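Local atomic coordinates of beta-glucosidase (Chaetomella raphigera, PDB entry 6JXG), a protein that probably hydrolyses terminal, non-reducing beta-D-glucosyl residues with release of beta-D-glucose, as a secreted family 3 glycoside hydrolase of cellulose breakdown. Residues M169-D174 and D549-G554; T615-V620 and T665-L670; A629-L634 and F653-L658. One frame throughout, in Å; residues are numbered along the deposited sequence.

Contact 1 (M169-D174 and D549-G554); sequences MSSNID and DNFPEG
The ring of Phe-551 carries Ile-173 on one face: CG1 stands 3.7 Å from the ring centroid, only 5° off the normal, a CH-pi contact. Ile-173 CD1 continues outward over the same face to within 3.7 Å of Phe-551 CE2. At the ring's edge, in its plane, lies the carbonyl O of Asp-549, and Ser-171 CB approaches Phe-551 CE1 obliquely at 3.5 Å. A branched aliphatic chain suits this place because it spreads over the ring, while the small Ser-171 can pack close against the ring's CE1 corner; Ser-171 OG turns to the carbonyl of Gly-159. Lys-116 makes a cation-pi contact with the ring and Tyr-182 meets it edge-to-face. The two flat amides of Asn-172 and Asn-550 lie side by side, their planes 47° apart. CG beside the backbone N (chi1 -49°) swings the Asn-172 amide alongside its partner, and ND2 donates to Asn-550 OD1 over 2.8 Å, within its own amide plane but from above the carbonyl plane of Asn-550. A single beta bridge, Ser-171 with Asp-549, ties the N-terminal, TIM-barrel-type region of this family 3 enzyme to a loop of its C-terminal region. Its two bonds are nearly straight: Asp-549 N to Ser-170 O at 2.8 Å and Asn-172 N to Asp-549 O at 2.9 Å. Asp-549 OD1 accepts from Phe-551 N, forming an Asx turn, and OD2 pairs with Lys-116. A water links Asp-174 N to Phe-551 O.

Contact 2 (T615-V620 and T665-L670); sequences TVTAKV and TVTFNL
Val-616 and Phe-668 form the middle of the apolar face, CG1 of the valine lying 3.8 Å from CD2 of the ring. On one side of them Val-616 CG2 approaches Leu-670 CD1 at 4.1 Å; on the other, Ala-618 CB meets Val-666 CG2, and Val-620 CG2 crosses Val-666 at about a right angle, 3.9 Å from its CG1. Valines, leucine and the flat Phe-668 ring suit a buried face; Phe-668 packs on Ala-632 and Leu-634 of the opposing sheet in this fibronectin type III-like beta sandwich. Between the faces runs an antiparallel ladder with two hydrogen-bonded pairs, Val-616 with Phe-668 and Ala-618 with Val-666; the bond from Phe-668 N to Val-616 O is 2.7 Å long. The other face is threonine-rich. Thr-617 CG2 rests against Thr-667 OG1, while Thr-617 OG1 is hydrogen-bonded to Thr-588 OG1. At the edge Thr-615 OG1, set beside its own backbone N (chi1 -69°), donates to Asn-669 OD1 in the carbonyl plane, 2.8 Å away. A valine in place of Thr-615 would probably leave the Asn-669 oxygen without this donor and its amide freer to turn. The chemistry thus splits by face: one is apolar and buried, the other polar and more exposed with a single hydroxyl-to-amide bond across it, while the backbone ladder joins the strands.

Contact 3 (A629-L634 and F653-L658); sequences AEVAQL and FDKISL
Strand segments 629-634 and 653-658 run antiparallel, at 157° with axes 4.5 Å apart. Glu-630 and Ile-656 are joined by a pair of bonds, 2.8 Å each between Glu-630 N and Ile-656 O and between Ile-656 N and Glu-630 O; those pairing Ala-632 with Asp-654 are longer, and the bond from Ala-632 N to Asp-654 O is the most bent of the four. An extended Lys-655 chain, CG anti to the backbone N (chi1 -172°), carries its methylenes past Val-631 CG2, which lies 3.7 Å from Lys-655 CE. The long aliphatic stem slants across this one methyl of the valine and delivers NZ to Thr-81 O and Ser-526 OG. Ala-629 CB sits 3.4 Å from Ile-656 O, a spacing that suits a methyl. The strands form a beta hairpin at the edge of the four-stranded sheet of the fibronectin type III-like domain, and the face bearing Val-631, Phe-653 and Lys-655 turns toward the rest of the enzyme. Phe-653 CG lies between its backbone N and carbonyl carbon (chi1 58°), and its ring leads away from the partner strand to meet Trp-82 edge-to-face and to pack on helix 131-147. On the other face Ile-656 CG2 touches Glu-630 O at 3.7 Å. The Glu-630 carboxylate, buried though charged, has OE2 in a salt bridge with Lys-528 and OE1 bonded to Tyr-584 OH.

How the contacts relate
Contact 1 stands apart, its centre 36 Å from that of contact 2 and 35 Å from that of contact 3, and closes before either opens along the chain. The other two share the fibronectin type III-like domain. Strands 612-622, 628-637, 649-658 and 663-671 follow in order, so the hairpin of contact 3 falls between the two strands of contact 2. Their centres are 10 Å apart, one contact in each sheet. Asp-654 OD2 probably accepts a hydrogen bond from Thr-667 N at 2.9 Å, stitching the sheets. Contact 1 thus ties together the two family 3 regions, while contacts 2 and 3 build the two layers of a sandwich whose contact 3 face packs on the N-terminal region.

Contact 1 (M169-D174 and D549-G554)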
# COMPACT_ATOMS: atom_id res chain seq x y z
N MET A 169 -9.57 -19.52 7.08
CA MET A 169 -8.64 -20.23 6.23
C MET A 169 -7.21 -20.14 6.75
O MET A 169 -6.83 -19.23 7.50
CB MET A 169 -8.64 -19.54 4.88
CG MET A 169 -8.11 -18.12 5.07
SD MET A 169 -6.49 -17.92 4.41
CE MET A 169 -7.67 -17.67 2.98
N SER A 170 -6.38 -21.08 6.31
CA SER A 170 -4.94 -21.04 6.61
C SER A 170 -4.12 -20.74 5.30
O SER A 170 -4.40 -21.25 4.19
CB SER A 170 -4.51 -22.34 7.24
OG SER A 170 -3.12 -22.31 7.53
N SER A 171 -3.13 -19.88 5.46
CA SER A 171 -2.08 -19.65 4.53
C SER A 171 -0.87 -20.42 5.06
O SER A 171 -0.39 -20.16 6.18
CB SER A 171 -1.75 -18.17 4.47
OG SER A 171 -2.86 -17.46 3.90
N ASN A 172 -0.34 -21.30 4.21
CA ASN A 172 0.75 -22.16 4.54
C ASN A 172 1.85 -21.86 3.51
O ASN A 172 1.76 -22.22 2.33
CB ASN A 172 0.34 -23.62 4.51
CG ASN A 172 -0.91 -23.89 5.26
OD1 ASN A 172 -1.18 -23.28 6.30
ND2 ASN A 172 -1.73 -24.83 4.73
N ILE A 173 2.88 -21.17 3.97
CA ILE A 173 3.86 -20.58 3.08
C ILE A 173 5.21 -21.19 3.38
O ILE A 173 5.65 -21.25 4.54
CB ILE A 173 3.92 -19.07 3.21
CG1 ILE A 173 2.50 -18.45 3.26
CG2 ILE A 173 4.79 -18.51 2.12
CD1 ILE A 173 2.51 -16.93 3.37
N ASP A 174 5.91 -21.60 2.32
CA ASP A 174 7.18 -22.29 2.53
C ASP A 174 8.22 -21.28 2.97
O ASP A 174 8.09 -20.07 2.70
CB ASP A 174 7.59 -23.00 1.22
CG ASP A 174 8.01 -22.04 0.12
OD1 ASP A 174 7.20 -21.67 -0.77
OD2 ASP A 174 9.20 -21.61 0.14
N ASP A 549 -4.78 -21.98 1.48
CA ASP A 549 -3.88 -21.62 0.41
C ASP A 549 -2.48 -22.13 0.77
O ASP A 549 -1.90 -21.71 1.75
CB ASP A 549 -3.92 -20.10 0.16
CG ASP A 549 -3.16 -19.67 -1.12
OD1 ASP A 549 -2.43 -20.49 -1.73
OD2 ASP A 549 -3.27 -18.46 -1.52
N ASN A 550 -1.95 -23.07 -0.03
CA ASN A 550 -0.60 -23.60 0.19
C ASN A 550 0.47 -22.92 -0.64
O ASN A 550 1.63 -23.33 -0.71
CB ASN A 550 -0.59 -25.12 0.01
CG ASN A 550 -1.41 -25.80 1.10
OD1 ASN A 550 -0.98 -25.91 2.24
ND2 ASN A 550 -2.58 -26.25 0.74
N PHE A 551 0.07 -21.82 -1.24
CA PHE A 551 1.00 -20.96 -1.91
C PHE A 551 1.94 -21.76 -2.87
O PHE A 551 3.14 -21.63 -2.80
CB PHE A 551 1.81 -20.10 -0.97
CG PHE A 551 1.01 -18.97 -0.31
CD1 PHE A 551 -0.09 -19.25 0.53
CD2 PHE A 551 1.35 -17.66 -0.47
CE1 PHE A 551 -0.79 -18.23 1.15
CE2 PHE A 551 0.64 -16.66 0.16
CZ PHE A 551 -0.45 -16.94 0.92
N PRO A 552 1.37 -22.62 -3.75
CA PRO A 552 2.25 -23.49 -4.57
C PRO A 552 3.07 -22.70 -5.60
O PRO A 552 4.08 -23.15 -6.07
CB PRO A 552 1.24 -24.45 -5.23
CG PRO A 552 0.02 -23.61 -5.34
CD PRO A 552 -0.04 -22.88 -4.03
N GLU A 553 2.66 -21.48 -5.89
CA GLU A 553 3.35 -20.64 -6.86
C GLU A 553 4.65 -20.16 -6.29
O GLU A 553 5.51 -19.70 -7.02
CB GLU A 553 2.46 -19.46 -7.26
CG GLU A 553 2.10 -18.44 -6.16
CD GLU A 553 0.95 -18.83 -5.24
OE1 GLU A 553 0.18 -19.81 -5.50
OE2 GLU A 553 0.80 -18.16 -4.18
N GLY A 554 4.75 -20.17 -4.96
CA GLY A 554 5.96 -19.84 -4.26
C GLY A 554 6.39 -18.42 -4.58
O GLY A 554 5.61 -17.47 -4.55
O HOH W 1 3.36 -23.92 1.00
O HOH W 2 4.77 -22.05 -0.47

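Contact 2 (T615-V620 and T665-L670)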
# COMPACT_ATOMS: atom_id res chain seq x y z
N THR A 615 26.69 0.11 -6.07
CA THR A 615 25.90 1.15 -6.64
C THR A 615 25.95 1.02 -8.16
O THR A 615 27.01 0.73 -8.73
CB THR A 615 26.50 2.51 -6.28
OG1 THR A 615 26.32 2.73 -4.90
CG2 THR A 615 25.77 3.64 -6.96
N VAL A 616 24.79 1.24 -8.80
CA VAL A 616 24.64 1.17 -10.24
C VAL A 616 24.14 2.54 -10.70
O VAL A 616 23.30 3.18 -9.96
CB VAL A 616 23.61 0.07 -10.59
CG1 VAL A 616 23.19 0.10 -12.05
CG2 VAL A 616 24.11 -1.30 -10.15
N THR A 617 24.65 3.05 -11.85
CA THR A 617 24.13 4.25 -12.39
C THR A 617 23.86 4.15 -13.86
O THR A 617 24.31 3.22 -14.53
CB THR A 617 24.99 5.51 -12.14
OG1 THR A 617 26.14 5.51 -12.98
CG2 THR A 617 25.41 5.58 -10.65
N ALA A 618 23.11 5.13 -14.35
CA ALA A 618 22.89 5.26 -15.79
C ALA A 618 22.55 6.67 -16.12
O ALA A 618 22.17 7.48 -15.23
CB ALA A 618 21.80 4.29 -16.29
N LYS A 619 22.71 6.99 -17.40
CA LYS A 619 22.32 8.29 -17.90
C LYS A 619 21.00 8.18 -18.64
O LYS A 619 20.84 7.28 -19.50
CB LYS A 619 23.36 8.87 -18.87
CG LYS A 619 22.89 10.17 -19.52
CD LYS A 619 24.10 10.94 -20.00
CE LYS A 619 24.63 10.52 -21.34
NZ LYS A 619 23.53 10.78 -22.27
N VAL A 620 20.06 9.11 -18.33
CA VAL A 620 18.76 9.09 -18.97
C VAL A 620 18.60 10.45 -19.64
O VAL A 620 19.01 11.51 -19.06
CB VAL A 620 17.63 8.96 -17.94
CG1 VAL A 620 16.28 9.04 -18.60
CG2 VAL A 620 17.77 7.65 -17.18
N THR A 665 21.60 11.80 -14.38
CA THR A 665 22.00 10.50 -13.87
C THR A 665 20.99 9.89 -12.89
O THR A 665 20.48 10.58 -12.02
CB THR A 665 23.32 10.63 -13.20
OG1 THR A 665 24.30 11.01 -14.21
CG2 THR A 665 23.73 9.33 -12.59
N VAL A 666 20.68 8.62 -13.08
CA VAL A 666 19.91 7.82 -12.11
C VAL A 666 20.84 6.93 -11.35
O VAL A 666 21.81 6.49 -11.87
CB VAL A 666 18.73 7.04 -12.76
CG1 VAL A 666 17.78 8.06 -13.29
CG2 VAL A 666 19.18 6.10 -13.84
N THR A 667 20.51 6.69 -10.09
CA THR A 667 21.40 5.99 -9.16
C THR A 667 20.63 4.97 -8.40
O THR A 667 19.52 5.29 -7.90
CB THR A 667 22.03 7.02 -8.22
OG1 THR A 667 22.91 7.83 -9.02
CG2 THR A 667 22.77 6.38 -7.12
N PHE A 668 21.17 3.76 -8.33
CA PHE A 668 20.54 2.69 -7.57
C PHE A 668 21.55 2.19 -6.54
O PHE A 668 22.52 1.59 -6.94
CB PHE A 668 20.10 1.50 -8.47
CG PHE A 668 19.40 1.93 -9.74
CD1 PHE A 668 18.10 2.49 -9.67
CD2 PHE A 668 20.05 1.91 -10.95
CE1 PHE A 668 17.41 2.86 -10.84
CE2 PHE A 668 19.38 2.38 -12.12
CZ PHE A 668 18.05 2.84 -12.07
N ASN A 669 21.28 2.41 -5.25
CA ASN A 669 22.12 1.85 -4.17
C ASN A 669 21.60 0.52 -3.66
O ASN A 669 20.41 0.39 -3.28
CB ASN A 669 22.22 2.88 -3.06
CG ASN A 669 22.88 4.15 -3.51
OD1 ASN A 669 23.98 4.12 -4.10
ND2 ASN A 669 22.22 5.28 -3.29
N LEU A 670 22.46 -0.49 -3.70
CA LEU A 670 22.10 -1.84 -3.40
C LEU A 670 22.55 -2.25 -2.00
O LEU A 670 23.74 -2.07 -1.61
CB LEU A 670 22.69 -2.83 -4.42
CG LEU A 670 22.15 -2.68 -5.82
CD1 LEU A 670 23.09 -3.40 -6.81
CD2 LEU A 670 20.75 -3.29 -5.89

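Contact 3 (A629-L634 and F653-L658)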
# COMPACT_ATOMS: atom_id res chain seq x y z
N ALA A 629 8.93 13.17 -16.58
CA ALA A 629 9.73 12.38 -15.65
C ALA A 629 9.70 10.93 -16.02
O ALA A 629 8.65 10.40 -16.44
CB ALA A 629 9.24 12.54 -14.24
N GLU A 630 10.85 10.30 -15.91
CA GLU A 630 10.98 8.86 -16.17
C GLU A 630 11.34 8.11 -14.89
O GLU A 630 12.16 8.58 -14.09
CB GLU A 630 12.07 8.66 -17.22
CG GLU A 630 12.55 7.23 -17.41
CD GLU A 630 11.55 6.33 -18.09
OE1 GLU A 630 11.98 5.42 -18.88
OE2 GLU A 630 10.35 6.49 -17.80
N VAL A 631 10.74 6.94 -14.71
CA VAL A 631 11.06 6.05 -13.60
C VAL A 631 12.00 4.98 -14.13
O VAL A 631 11.58 4.03 -14.77
CB VAL A 631 9.79 5.39 -12.96
CG1 VAL A 631 10.16 4.46 -11.80
CG2 VAL A 631 8.85 6.43 -12.46
N ALA A 632 13.31 5.21 -13.95
CA ALA A 632 14.30 4.17 -14.30
C ALA A 632 14.26 3.06 -13.27
O ALA A 632 14.15 3.33 -12.08
CB ALA A 632 15.65 4.76 -14.36
N GLN A 633 14.42 1.83 -13.72
CA GLN A 633 14.25 0.63 -12.90
C GLN A 633 15.43 -0.26 -13.09
O GLN A 633 15.94 -0.36 -14.22
CB GLN A 633 13.00 -0.14 -13.27
CG GLN A 633 11.77 0.72 -13.07
CD GLN A 633 10.57 0.26 -13.86
OE1 GLN A 633 10.27 -0.93 -13.93
NE2 GLN A 633 9.85 1.21 -14.42
N LEU A 634 15.83 -0.90 -11.98
CA LEU A 634 16.89 -1.90 -11.94
C LEU A 634 16.34 -3.21 -11.47
O LEU A 634 15.78 -3.29 -10.36
CB LEU A 634 17.93 -1.50 -10.89
CG LEU A 634 19.35 -2.04 -10.86
CD1 LEU A 634 19.96 -2.21 -9.50
CD2 LEU A 634 19.76 -3.06 -11.86
N PHE A 653 14.97 1.75 -8.09
CA PHE A 653 14.24 2.62 -8.98
C PHE A 653 14.58 4.03 -8.63
O PHE A 653 14.90 4.32 -7.46
CB PHE A 653 12.72 2.36 -8.93
CG PHE A 653 12.10 2.52 -7.55
CD1 PHE A 653 12.10 1.47 -6.65
CD2 PHE A 653 11.50 3.71 -7.18
CE1 PHE A 653 11.57 1.64 -5.39
CE2 PHE A 653 10.91 3.88 -5.95
CZ PHE A 653 10.90 2.82 -5.03
N ASP A 654 14.49 4.91 -9.59
CA ASP A 654 14.87 6.32 -9.37
C ASP A 654 14.10 7.16 -10.39
O ASP A 654 14.15 6.89 -11.58
CB ASP A 654 16.40 6.47 -9.54
CG ASP A 654 16.93 7.84 -9.11
OD1 ASP A 654 16.15 8.58 -8.40
OD2 ASP A 654 18.09 8.18 -9.50
N LYS A 655 13.39 8.19 -9.95
CA LYS A 655 12.51 8.93 -10.83
C LYS A 655 13.19 10.27 -11.18
O LYS A 655 13.54 11.01 -10.25
CB LYS A 655 11.16 9.13 -10.13
CG LYS A 655 10.05 9.73 -11.05
CD LYS A 655 8.69 9.64 -10.42
CE LYS A 655 7.56 9.78 -11.44
NZ LYS A 655 6.21 9.73 -10.82
N ILE A 656 13.36 10.58 -12.46
CA ILE A 656 14.09 11.77 -12.87
C ILE A 656 13.26 12.62 -13.79
O ILE A 656 12.63 12.16 -14.73
CB ILE A 656 15.43 11.39 -13.54
CG1 ILE A 656 16.27 12.61 -13.86
CG2 ILE A 656 15.25 10.50 -14.75
CD1 ILE A 656 17.71 12.27 -14.22
N SER A 657 13.25 13.89 -13.46
CA SER A 657 12.49 14.85 -14.22
C SER A 657 13.42 15.58 -15.19
O SER A 657 14.47 16.03 -14.80
CB SER A 657 11.76 15.78 -13.25
OG SER A 657 11.22 16.75 -14.08
N LEU A 658 13.07 15.62 -16.48
CA LEU A 658 13.94 16.17 -17.52
C LEU A 658 13.21 17.04 -18.54
O LEU A 658 12.09 16.66 -19.03
CB LEU A 658 14.63 15.07 -18.28
CG LEU A 658 15.59 14.21 -17.45
CD1 LEU A 658 15.99 12.99 -18.27
CD2 LEU A 658 16.83 15.04 -17.03